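Local coordinates for ATP-dependent DNA helicase PIF1 (PDB 7OTJ), which couples ATP hydrolysis to 5'-3' translocation on DNA, unwinding duplexes and probably G-quadruplexes to maintain nuclear and mitochondrial genome stability, at residues 258-263 with 284-290; 421-426 with 438-444; 455-461 with 478-484; 462-468 with 488-494. One frame throughout, in Å; residues are numbered along the deposited sequence.

Interaction 1 (258-263 with 284-290)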
# COMPACT_ATOMS: atom_id res chain seq x y z
N VAL A 258 -16.83 11.29 22.59
CA VAL A 258 -15.78 10.48 21.98
C VAL A 258 -14.86 9.82 23.01
O VAL A 258 -14.41 10.45 23.97
CB VAL A 258 -14.95 11.37 21.04
CG1 VAL A 258 -14.56 12.66 21.74
CG2 VAL A 258 -13.71 10.63 20.55
N VAL A 259 -14.57 8.53 22.77
CA VAL A 259 -13.70 7.72 23.61
C VAL A 259 -12.26 7.91 23.15
O VAL A 259 -11.96 7.86 21.95
CB VAL A 259 -14.11 6.24 23.54
CG1 VAL A 259 -13.19 5.38 24.40
CG2 VAL A 259 -15.57 6.06 23.94
N VAL A 260 -11.36 8.10 24.10
CA VAL A 260 -9.96 8.40 23.83
C VAL A 260 -9.11 7.26 24.37
O VAL A 260 -9.13 6.99 25.58
CB VAL A 260 -9.52 9.74 24.44
CG1 VAL A 260 -8.04 9.98 24.17
CG2 VAL A 260 -10.36 10.88 23.89
N TYR A 261 -8.38 6.60 23.48
CA TYR A 261 -7.50 5.50 23.84
C TYR A 261 -6.06 5.97 23.67
O TYR A 261 -5.58 6.11 22.54
CB TYR A 261 -7.76 4.27 22.98
CG TYR A 261 -9.04 3.53 23.27
CD1 TYR A 261 -9.19 2.83 24.46
CD2 TYR A 261 -10.08 3.51 22.36
CE1 TYR A 261 -10.35 2.14 24.73
CE2 TYR A 261 -11.25 2.82 22.62
CZ TYR A 261 -11.38 2.14 23.81
OH TYR A 261 -12.53 1.44 24.08
N ASN A 262 -5.37 6.20 24.78
CA ASN A 262 -3.96 6.55 24.75
C ASN A 262 -3.12 5.28 24.68
O ASN A 262 -3.43 4.28 25.33
CB ASN A 262 -3.58 7.38 25.97
CG ASN A 262 -4.25 8.74 25.97
OD1 ASN A 262 -4.34 9.41 24.94
ND2 ASN A 262 -4.73 9.16 27.14
N SER A 263 -2.05 5.34 23.89
CA SER A 263 -1.15 4.21 23.76
C SER A 263 -0.18 4.16 24.93
O SER A 263 0.22 5.19 25.48
CB SER A 263 -0.36 4.29 22.46
OG SER A 263 0.54 5.40 22.48
N PRO A 284 -1.62 4.47 16.24
CA PRO A 284 -1.60 5.87 16.67
C PRO A 284 -1.35 6.02 18.16
O PRO A 284 -1.77 5.20 18.98
CB PRO A 284 -3.01 6.37 16.30
CG PRO A 284 -3.85 5.15 16.42
CD PRO A 284 -2.99 4.01 15.93
N GLN A 285 -0.66 7.10 18.51
CA GLN A 285 -0.44 7.41 19.91
C GLN A 285 -1.76 7.72 20.62
O GLN A 285 -1.97 7.28 21.76
CB GLN A 285 0.54 8.57 20.06
CG GLN A 285 1.01 8.78 21.48
CD GLN A 285 1.74 10.08 21.65
OE1 GLN A 285 1.52 11.03 20.89
NE2 GLN A 285 2.61 10.15 22.65
N VAL A 286 -2.63 8.48 19.98
CA VAL A 286 -3.97 8.77 20.50
C VAL A 286 -5.00 8.29 19.48
O VAL A 286 -5.04 8.78 18.34
CB VAL A 286 -4.16 10.27 20.80
CG1 VAL A 286 -5.55 10.54 21.36
CG2 VAL A 286 -3.08 10.76 21.76
N LEU A 287 -5.82 7.32 19.88
CA LEU A 287 -6.87 6.74 19.04
C LEU A 287 -8.22 7.25 19.54
O LEU A 287 -8.68 6.84 20.61
CB LEU A 287 -6.82 5.21 19.06
CG LEU A 287 -7.90 4.46 18.29
CD1 LEU A 287 -7.90 4.85 16.83
CD2 LEU A 287 -7.73 2.96 18.44
N ASN A 288 -8.84 8.16 18.78
CA ASN A 288 -10.13 8.73 19.14
C ASN A 288 -11.24 8.01 18.38
O ASN A 288 -11.21 7.96 17.15
CB ASN A 288 -10.17 10.23 18.85
CG ASN A 288 -9.13 11.01 19.64
OD1 ASN A 288 -9.29 11.22 20.84
ND2 ASN A 288 -8.08 11.46 18.96
N LEU A 289 -12.22 7.48 19.11
CA LEU A 289 -13.29 6.70 18.51
C LEU A 289 -14.63 7.11 19.08
O LEU A 289 -14.78 7.27 20.29
CB LEU A 289 -13.06 5.20 18.75
CG LEU A 289 -11.83 4.54 18.12
CD1 LEU A 289 -11.78 3.06 18.47
CD2 LEU A 289 -11.83 4.74 16.62
N LYS A 290 -15.61 7.31 18.19
CA LYS A 290 -17.01 7.42 18.58
C LYS A 290 -17.77 6.20 18.09
O LYS A 290 -17.20 5.29 17.48
CB LYS A 290 -17.64 8.70 18.03
CG LYS A 290 -17.21 9.97 18.72
CD LYS A 290 -17.80 11.20 18.06
CE LYS A 290 -17.33 12.47 18.75
NZ LYS A 290 -17.83 13.70 18.07

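Interaction 2 (421-426 with 438-444)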
# COMPACT_ATOMS: atom_id res chain seq x y z
N VAL A 421 -12.19 -5.94 19.32
CA VAL A 421 -10.82 -5.60 18.94
C VAL A 421 -10.00 -5.40 20.20
O VAL A 421 -10.21 -4.44 20.95
CB VAL A 421 -10.79 -4.34 18.06
CG1 VAL A 421 -9.37 -3.99 17.68
CG2 VAL A 421 -11.65 -4.53 16.82
N GLU A 422 -9.03 -6.29 20.43
CA GLU A 422 -8.13 -6.23 21.57
C GLU A 422 -6.89 -5.41 21.24
O GLU A 422 -6.55 -5.22 20.07
CB GLU A 422 -7.73 -7.64 22.00
CG GLU A 422 -8.88 -8.47 22.56
CD GLU A 422 -8.43 -9.80 23.11
OE1 GLU A 422 -7.80 -10.57 22.37
OE2 GLU A 422 -8.69 -10.07 24.31
N PRO A 423 -6.19 -4.89 22.25
CA PRO A 423 -4.95 -4.16 21.97
C PRO A 423 -3.84 -5.09 21.51
O PRO A 423 -3.78 -6.27 21.88
CB PRO A 423 -4.61 -3.51 23.32
CG PRO A 423 -5.26 -4.37 24.33
CD PRO A 423 -6.53 -4.86 23.69
N GLU A 424 -2.94 -4.53 20.70
CA GLU A 424 -1.81 -5.26 20.13
C GLU A 424 -0.52 -4.51 20.43
O GLU A 424 -0.54 -3.34 20.82
CB GLU A 424 -1.96 -5.42 18.61
CG GLU A 424 -3.07 -6.36 18.21
CD GLU A 424 -2.86 -7.76 18.74
OE1 GLU A 424 -3.78 -8.29 19.39
OE2 GLU A 424 -1.77 -8.31 18.52
N GLN A 425 0.60 -5.20 20.26
CA GLN A 425 1.91 -4.62 20.52
C GLN A 425 2.72 -4.52 19.23
O GLN A 425 2.82 -5.49 18.47
CB GLN A 425 2.69 -5.44 21.55
CG GLN A 425 4.04 -4.84 21.91
CD GLN A 425 4.91 -5.76 22.74
OE1 GLN A 425 4.75 -6.98 22.71
NE2 GLN A 425 5.85 -5.18 23.48
N TRP A 426 3.29 -3.34 18.98
CA TRP A 426 4.26 -3.11 17.92
C TRP A 426 5.61 -2.85 18.56
O TRP A 426 5.71 -2.06 19.51
CB TRP A 426 3.85 -1.94 17.03
CG TRP A 426 2.62 -2.18 16.19
CD1 TRP A 426 2.57 -2.54 14.88
CD2 TRP A 426 1.26 -2.07 16.63
NE1 TRP A 426 1.27 -2.67 14.46
CE2 TRP A 426 0.44 -2.39 15.52
CE3 TRP A 426 0.65 -1.75 17.84
CZ2 TRP A 426 -0.95 -2.38 15.59
CZ3 TRP A 426 -0.74 -1.74 17.91
CH2 TRP A 426 -1.52 -2.05 16.79
N SER A 438 8.49 -0.19 22.42
CA SER A 438 7.21 -0.89 22.43
C SER A 438 6.06 0.12 22.47
O SER A 438 6.09 1.08 23.24
CB SER A 438 7.11 -1.83 23.63
OG SER A 438 5.87 -2.52 23.64
N ARG A 439 5.03 -0.14 21.66
CA ARG A 439 3.78 0.61 21.72
C ARG A 439 2.62 -0.36 21.73
O ARG A 439 2.51 -1.22 20.86
CB ARG A 439 3.62 1.58 20.54
CG ARG A 439 2.18 2.11 20.42
CD ARG A 439 2.04 3.24 19.42
NE ARG A 439 2.66 4.46 19.90
CZ ARG A 439 2.86 5.55 19.16
NH1 ARG A 439 2.46 5.60 17.90
NH2 ARG A 439 3.48 6.59 19.70
N ILE A 440 1.73 -0.20 22.72
CA ILE A 440 0.55 -1.03 22.85
C ILE A 440 -0.65 -0.15 22.54
O ILE A 440 -0.84 0.90 23.18
CB ILE A 440 0.44 -1.66 24.25
CG1 ILE A 440 1.66 -2.55 24.51
CG2 ILE A 440 -0.85 -2.46 24.38
CD1 ILE A 440 1.68 -3.19 25.88
N GLN A 441 -1.44 -0.56 21.56
CA GLN A 441 -2.60 0.20 21.11
C GLN A 441 -3.53 -0.76 20.39
O GLN A 441 -3.11 -1.81 19.91
CB GLN A 441 -2.17 1.35 20.18
CG GLN A 441 -3.31 2.21 19.64
CD GLN A 441 -3.99 3.02 20.73
OE1 GLN A 441 -4.83 2.51 21.47
NE2 GLN A 441 -3.63 4.30 20.83
N PHE A 442 -4.80 -0.39 20.33
CA PHE A 442 -5.73 -1.13 19.49
C PHE A 442 -5.33 -0.96 18.03
O PHE A 442 -4.95 0.14 17.61
CB PHE A 442 -7.16 -0.64 19.71
CG PHE A 442 -7.64 -0.84 21.12
CD1 PHE A 442 -8.27 -2.02 21.49
CD2 PHE A 442 -7.46 0.14 22.08
CE1 PHE A 442 -8.70 -2.21 22.78
CE2 PHE A 442 -7.89 -0.04 23.37
CZ PHE A 442 -8.52 -1.22 23.72
N PRO A 443 -5.40 -2.02 17.23
CA PRO A 443 -4.96 -1.93 15.82
C PRO A 443 -6.00 -1.27 14.92
O PRO A 443 -6.51 -1.88 13.97
CB PRO A 443 -4.72 -3.40 15.47
CG PRO A 443 -5.73 -4.13 16.29
CD PRO A 443 -5.80 -3.38 17.60
N LEU A 444 -6.30 -0.00 15.20
CA LEU A 444 -7.33 0.71 14.46
C LEU A 444 -6.89 2.14 14.20
O LEU A 444 -6.20 2.75 15.02
CB LEU A 444 -8.67 0.71 15.22
CG LEU A 444 -9.33 -0.63 15.54
CD1 LEU A 444 -10.52 -0.42 16.47
CD2 LEU A 444 -9.75 -1.34 14.27

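Interaction 3 (455-461 with 478-484). With ALF (tetrafluoroaluminate ion), chain F.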
# COMPACT_ATOMS: atom_id res chain seq x y z
N SER A 455 -3.64 5.25 -1.51
CA SER A 455 -4.72 4.71 -2.33
C SER A 455 -4.21 3.97 -3.55
O SER A 455 -4.94 3.14 -4.10
CB SER A 455 -5.66 5.82 -2.79
OG SER A 455 -5.03 6.66 -3.75
N GLN A 456 -2.98 4.25 -3.99
CA GLN A 456 -2.48 3.66 -5.23
C GLN A 456 -2.49 2.13 -5.12
O GLN A 456 -1.82 1.55 -4.27
CB GLN A 456 -1.08 4.17 -5.55
CG GLN A 456 -0.57 3.67 -6.89
CD GLN A 456 0.70 4.38 -7.34
OE1 GLN A 456 0.80 5.60 -7.27
NE2 GLN A 456 1.66 3.61 -7.82
N GLY A 457 -3.29 1.50 -5.98
CA GLY A 457 -3.54 0.08 -5.96
C GLY A 457 -4.95 -0.29 -5.55
O GLY A 457 -5.39 -1.41 -5.83
N GLN A 458 -5.66 0.62 -4.89
CA GLN A 458 -7.00 0.32 -4.40
C GLN A 458 -8.04 0.61 -5.48
O GLN A 458 -7.83 1.43 -6.38
CB GLN A 458 -7.31 1.13 -3.14
CG GLN A 458 -6.39 0.81 -1.96
CD GLN A 458 -6.51 -0.63 -1.50
OE1 GLN A 458 -7.60 -1.20 -1.46
NE2 GLN A 458 -5.37 -1.23 -1.14
N THR A 459 -9.17 -0.08 -5.37
CA THR A 459 -10.36 0.19 -6.17
C THR A 459 -11.44 0.70 -5.23
O THR A 459 -11.72 0.08 -4.20
CB THR A 459 -10.82 -1.07 -6.90
OG1 THR A 459 -9.86 -1.44 -7.89
CG2 THR A 459 -12.16 -0.83 -7.57
N LEU A 460 -12.05 1.83 -5.58
CA LEU A 460 -13.03 2.49 -4.73
C LEU A 460 -14.32 2.70 -5.51
O LEU A 460 -14.32 3.38 -6.54
CB LEU A 460 -12.49 3.83 -4.21
CG LEU A 460 -11.12 3.76 -3.55
CD1 LEU A 460 -10.53 5.14 -3.34
CD2 LEU A 460 -11.23 3.03 -2.23
N SER A 461 -15.42 2.13 -5.01
CA SER A 461 -16.71 2.31 -5.65
C SER A 461 -17.16 3.76 -5.58
O SER A 461 -17.51 4.37 -6.60
CB SER A 461 -17.75 1.41 -4.99
OG SER A 461 -17.57 0.06 -5.38
N VAL A 478 -3.47 8.96 -10.41
CA VAL A 478 -3.74 7.91 -9.43
C VAL A 478 -5.05 8.19 -8.69
O VAL A 478 -5.91 7.32 -8.57
CB VAL A 478 -2.57 7.76 -8.44
CG1 VAL A 478 -2.93 6.82 -7.31
CG2 VAL A 478 -1.34 7.25 -9.16
N ALA A 479 -5.23 9.43 -8.23
CA ALA A 479 -6.42 9.78 -7.46
C ALA A 479 -7.68 9.56 -8.28
O ALA A 479 -8.60 8.85 -7.85
CB ALA A 479 -6.34 11.23 -6.99
N LEU A 480 -7.74 10.16 -9.46
CA LEU A 480 -8.96 10.05 -10.25
C LEU A 480 -9.20 8.64 -10.78
O LEU A 480 -10.36 8.28 -11.02
CB LEU A 480 -8.91 11.07 -11.40
CG LEU A 480 -8.74 12.52 -10.93
CD1 LEU A 480 -8.65 13.50 -12.09
CD2 LEU A 480 -9.86 12.91 -9.98
N SER A 481 -8.16 7.82 -10.92
CA SER A 481 -8.32 6.49 -11.48
C SER A 481 -8.69 5.44 -10.45
O SER A 481 -8.88 4.27 -10.81
CB SER A 481 -7.05 6.06 -12.22
OG SER A 481 -5.91 6.19 -11.39
N ARG A 482 -8.80 5.82 -9.17
CA ARG A 482 -9.30 4.89 -8.16
C ARG A 482 -10.78 4.58 -8.34
O ARG A 482 -11.24 3.53 -7.88
CB ARG A 482 -9.09 5.46 -6.76
CG ARG A 482 -7.65 5.80 -6.40
CD ARG A 482 -6.73 4.63 -6.60
NE ARG A 482 -6.11 4.61 -7.92
CZ ARG A 482 -5.55 3.53 -8.46
NH1 ARG A 482 -5.54 2.37 -7.83
NH2 ARG A 482 -4.99 3.63 -9.66
N ALA A 483 -11.53 5.46 -9.00
CA ALA A 483 -12.97 5.34 -9.08
C ALA A 483 -13.40 4.27 -10.07
O ALA A 483 -12.82 4.13 -11.15
CB ALA A 483 -13.61 6.68 -9.46
N VAL A 484 -14.43 3.50 -9.69
CA VAL A 484 -15.06 2.58 -10.61
C VAL A 484 -15.83 3.34 -11.69
O VAL A 484 -15.74 3.03 -12.88
CB VAL A 484 -15.98 1.61 -9.84
CG1 VAL A 484 -16.86 0.80 -10.79
CG2 VAL A 484 -15.14 0.70 -8.96
AL ALF F . -3.63 0.16 -10.17
F1 ALF F . -2.44 -0.89 -9.36
F2 ALF F . -4.84 1.21 -10.96
F3 ALF F . -2.57 0.20 -11.60
F4 ALF F . -4.75 0.07 -8.77
O HOH W 1 -2.24 1.83 -9.10

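Interaction 4 (462-468 with 488-494). With K (potassium ion), chain I.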
# COMPACT_ATOMS: atom_id res chain seq x y z
N LYS A 462 -17.14 4.35 -4.38
CA LYS A 462 -17.60 5.71 -4.16
C LYS A 462 -16.49 6.49 -3.46
O LYS A 462 -16.03 6.07 -2.39
CB LYS A 462 -18.89 5.71 -3.35
CG LYS A 462 -20.04 5.04 -4.09
CD LYS A 462 -21.36 5.18 -3.37
CE LYS A 462 -22.46 4.44 -4.12
NZ LYS A 462 -22.51 4.80 -5.57
N VAL A 463 -16.06 7.59 -4.06
CA VAL A 463 -14.89 8.31 -3.59
C VAL A 463 -15.01 9.78 -3.98
O VAL A 463 -15.42 10.10 -5.10
CB VAL A 463 -13.59 7.67 -4.15
CG1 VAL A 463 -13.68 7.47 -5.65
CG2 VAL A 463 -12.36 8.50 -3.78
N VAL A 464 -14.66 10.67 -3.05
CA VAL A 464 -14.53 12.09 -3.34
C VAL A 464 -13.05 12.44 -3.31
O VAL A 464 -12.35 12.13 -2.34
CB VAL A 464 -15.34 12.97 -2.36
CG1 VAL A 464 -15.21 12.49 -0.94
CG2 VAL A 464 -14.89 14.41 -2.46
N VAL A 465 -12.57 13.07 -4.38
CA VAL A 465 -11.17 13.41 -4.56
C VAL A 465 -11.03 14.92 -4.47
O VAL A 465 -11.69 15.66 -5.22
CB VAL A 465 -10.62 12.89 -5.89
CG1 VAL A 465 -9.19 13.39 -6.11
CG2 VAL A 465 -10.67 11.37 -5.93
N ASP A 466 -10.19 15.39 -3.55
CA ASP A 466 -9.92 16.81 -3.38
C ASP A 466 -8.51 17.08 -3.90
O ASP A 466 -7.53 16.69 -3.26
CB ASP A 466 -10.06 17.23 -1.92
CG ASP A 466 -9.86 18.73 -1.72
OD1 ASP A 466 -9.64 19.44 -2.72
OD2 ASP A 466 -9.93 19.20 -0.57
N MET A 467 -8.42 17.73 -5.06
CA MET A 467 -7.15 17.95 -5.73
C MET A 467 -6.42 19.19 -5.23
O MET A 467 -5.46 19.63 -5.87
CB MET A 467 -7.38 18.04 -7.23
CG MET A 467 -8.00 16.77 -7.78
SD MET A 467 -8.31 16.83 -9.54
CE MET A 467 -6.72 17.34 -10.17
N LYS A 468 -6.81 19.72 -4.06
CA LYS A 468 -6.38 21.05 -3.64
C LYS A 468 -4.86 21.13 -3.50
O LYS A 468 -4.23 22.06 -4.01
CB LYS A 468 -7.06 21.41 -2.31
CG LYS A 468 -6.96 22.89 -1.92
CD LYS A 468 -8.16 23.68 -2.45
CE LYS A 468 -8.23 25.11 -1.91
NZ LYS A 468 -9.53 25.76 -2.26
N GLY A 488 -19.96 7.45 -9.07
CA GLY A 488 -19.54 7.34 -7.69
C GLY A 488 -18.27 8.12 -7.40
O GLY A 488 -17.56 7.81 -6.44
N LEU A 489 -18.01 9.16 -8.18
CA LEU A 489 -16.82 9.98 -8.02
C LEU A 489 -17.20 11.45 -7.95
O LEU A 489 -17.91 11.95 -8.82
CB LEU A 489 -15.83 9.75 -9.17
CG LEU A 489 -14.73 10.80 -9.34
CD1 LEU A 489 -13.73 10.72 -8.20
CD2 LEU A 489 -14.04 10.61 -10.68
N GLN A 490 -16.68 12.15 -6.95
CA GLN A 490 -16.78 13.60 -6.85
C GLN A 490 -15.38 14.19 -6.86
O GLN A 490 -14.51 13.74 -6.10
CB GLN A 490 -17.53 14.03 -5.58
CG GLN A 490 -17.53 15.54 -5.36
CD GLN A 490 -18.16 15.95 -4.04
OE1 GLN A 490 -17.96 15.29 -3.02
NE2 GLN A 490 -18.92 17.03 -4.06
N VAL A 491 -15.16 15.19 -7.70
CA VAL A 491 -13.86 15.82 -7.86
C VAL A 491 -13.96 17.26 -7.38
O VAL A 491 -14.79 18.03 -7.88
CB VAL A 491 -13.37 15.77 -9.31
CG1 VAL A 491 -12.02 16.47 -9.44
CG2 VAL A 491 -13.26 14.32 -9.79
N LEU A 492 -13.14 17.62 -6.39
CA LEU A 492 -13.09 18.97 -5.87
C LEU A 492 -11.78 19.64 -6.28
O LEU A 492 -10.71 19.02 -6.24
CB LEU A 492 -13.23 18.98 -4.34
CG LEU A 492 -14.52 18.38 -3.77
CD1 LEU A 492 -14.48 18.39 -2.25
CD2 LEU A 492 -15.75 19.12 -4.28
N ASN A 493 -11.89 20.90 -6.70
CA ASN A 493 -10.74 21.76 -7.01
C ASN A 493 -9.88 21.19 -8.14
O ASN A 493 -8.65 21.32 -8.12
CB ASN A 493 -9.89 21.99 -5.76
CG ASN A 493 -10.66 22.71 -4.67
OD1 ASN A 493 -10.85 23.92 -4.74
ND2 ASN A 493 -11.09 21.96 -3.66
N PHE A 494 -10.53 20.64 -9.16
CA PHE A 494 -9.81 20.12 -10.32
C PHE A 494 -9.14 21.26 -11.07
O PHE A 494 -9.70 22.36 -11.19
CB PHE A 494 -10.74 19.37 -11.26
CG PHE A 494 -10.05 18.83 -12.49
CD1 PHE A 494 -9.88 19.62 -13.62
CD2 PHE A 494 -9.54 17.54 -12.51
CE1 PHE A 494 -9.23 19.13 -14.74
CE2 PHE A 494 -8.89 17.05 -13.63
CZ PHE A 494 -8.73 17.85 -14.74
K K I . -5.12 17.57 -1.75

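Interaction 1 (258-263 with 284-290)
Y261 and L287 sit opposite each other at the middle of two antiparallel strands, a hydrogen-bonded pair in which the N-H of Y261 donates to L287 O, with N and O 2.9 Å apart, and the N-H of L287 donates to Y261 O. V259 and L289 repeat the pair of hydrogen bonds two residues along, the L289 N to V259 O arm being nearly straight at 172°. S263 N also reaches Q285 O, 2.9 Å away, just outside strand 286-289.

The Y261 side chain is worth tracing outward. CB lies 4.1 Å from L287 CB, on the face these two share with V259 and L289. With CG beside its own backbone N (chi1 -73°), the ring leans back along the strand over V259, whose CG1 lies 3.6 Å above the ring plane and off toward the rim. CD2 stays near the L287 carbonyl, and farther out CE2 meets L289 CD1 at 4.2 Å, the methyl arriving at the ring edge close to its plane. The tip, OH, bonds to the backbone O of K402, and F316 packs against the same group of side chains.

On the other face the cover is thinner: V260 CG1 touches V286 CG1 at 3.8 Å, and V260 and N288 run alongside each other. At the far end the extended K290 chain passes V258 CB with its CG and CE, and its NZ bonds to the carbonyls of L251 and I254 at the end of helix 240-253. An apolar face turned inward and a more exposed one outward suit the curled antiparallel sheet of the SH3-like 2B domain of Pif1 helicases.

Interaction 2 (421-426 with 438-444)
In the beta hairpin of strands 424-429 and 435-446, W426 faces R439 and E424 faces Q441 as antiparallel hydrogen-bonded pairs. W426 N meets R439 O at 2.9 Å in the carbonyl plane, whereas E424 N comes to Q441 O from above that carbonyl's plane.

The W426 side chain takes chi1 -68°, which lays the benzo end of the indole back along its own strand, toward Q441 and P443. Its edge, not a face, does the touching: CZ3 points at Q441 O, and CH2 reaches P443 CB at 3.7 Å, the two side chains crossing at about a right angle. K299 adds a cation-pi contact to the indole.

Past the paired residues the two segments stay together through prolines. P423 CB sits over the centre of the F442 ring, 4.3 Å above its plane, while V421 O lies at the ring edge beside CD1. V421 CG1 fits against P443 CD at 3.6 Å.

Q441 OE1 accepts the N-H of F442, while its NE2 bonds to P284 O and Y261 O. L444 N reaches F442 O at 2.8 Å. The inverse gamma turn centred on P443 lies where strand 435-446 is interrupted, just past its pairing with strand 424-429, in the antiparallel sheet of the 2B domain.

Interaction 3 (455-461 with 478-484)
L460 and A483 form a single backbone bridge: L460 N donates to R482 O at 3.0 Å, and L460 O takes V484 N at 3.2 Å. Just before it, S455 to Q458 make a type II turn, with Q458 N bonded to S455 O, as the chain leaves helix 452-455.

R482 carries most of the contact. Its chain bends twice, at chi2 (-55°) and chi3 (93°), folding the guanidinium back beneath the turn. CB rests against L460 CD1, CG passes S455 OG, and CD lies beside the carbonyls of S455 and Q458. NE then bonds to V478 O at 2.8 Å, almost in the guanidinium plane, and NH2 to S481 OG, two tethers from its own segment that fix the group's rotation. Q456 CA sits over one face, toward the rim.

That leaves the outer edge turned to the tetrafluoroaluminate. R482 NH1 reaches ALF F4 at 2.6 Å and nearly straight (165°). R482 NH2 reaches ALF F2 at 2.8 Å. NH1 adds a weak bond to Q458 O. The sequences correspond to motifs V and VI of superfamily 1 helicases, R482 being placed like the arginine finger that contacts the gamma-phosphate. K31, Q147 and R191 also bond to the anion, and water 1 lies 2.4 Å from AL, a position consistent with the attacking water.

Around this, V478 CG1 packs on Q456 CB, and Q456 NE2 is held by E108 and S110. At the outer end T459 CG2 meets V484 CG2 at 3.6 Å, while T459 OG1 bonds to R191 and the residue touches ADP.

Interaction 4 (462-468 with 488-494)
M467 keeps CG beside its backbone N (chi1 -60°) and bends at its last torsion, carrying SD and CE past F494 CD2; F494, with CG anti to its N (179°), runs alongside in the same direction. This is a Met-aromatic contact, SD lying obliquely 4.5 Å from the ring centroid. V491 CG1 touches the same sulfur at 3.7 Å, and the F218 ring also meets that of F494, the planes about 20° apart.

At this end of the strands the polar groups also join. N493 ND2 bonds to D466 OD1 at 3.1 Å, arriving above the carboxylate plane, and K468 NZ makes a weak bond to N493 OD1. D466 O lies 3.0 Å from a potassium ion, which E242 OE2 also binds.

Between the strands the bonds zigzag in parallel fashion: V463 N to G488 O, Q490 N to V463 O, V465 N to Q490 O at 2.7 Å, L492 N to V465 O, then M467 N to L492 O. V465 CG2 packs on L489 CD1 at 3.9 Å; on the other face V464 CG2 meets L492 CD1. Strand 463-466, helix 475-481 and strand 489-492 make up a beta-alpha-beta unit of the second RecA-like domain.

Interactions 3 and 4 interlock along the chain: helix 475-481 connects the two strands of interaction 4, and segment 478-484, which begins on it, carries R482 of interaction 3. Their centres are 11 Å apart, and the helix packs on the sheet through A479 CB against V465 CG1 (3.7 Å), tying the parallel sheet to the nucleotide site. Interactions 1 and 2 also have centres 11 Å apart, in the 2B sheet. Q441 NE2 joins them, 2.8 Å from P284 O and probably hydrogen-bonded, and the rings of Y261 and F442 meet. The 2B pair stands well away from the ATPase site: nearest atoms of interactions 2 and 3 are about 15 Å apart.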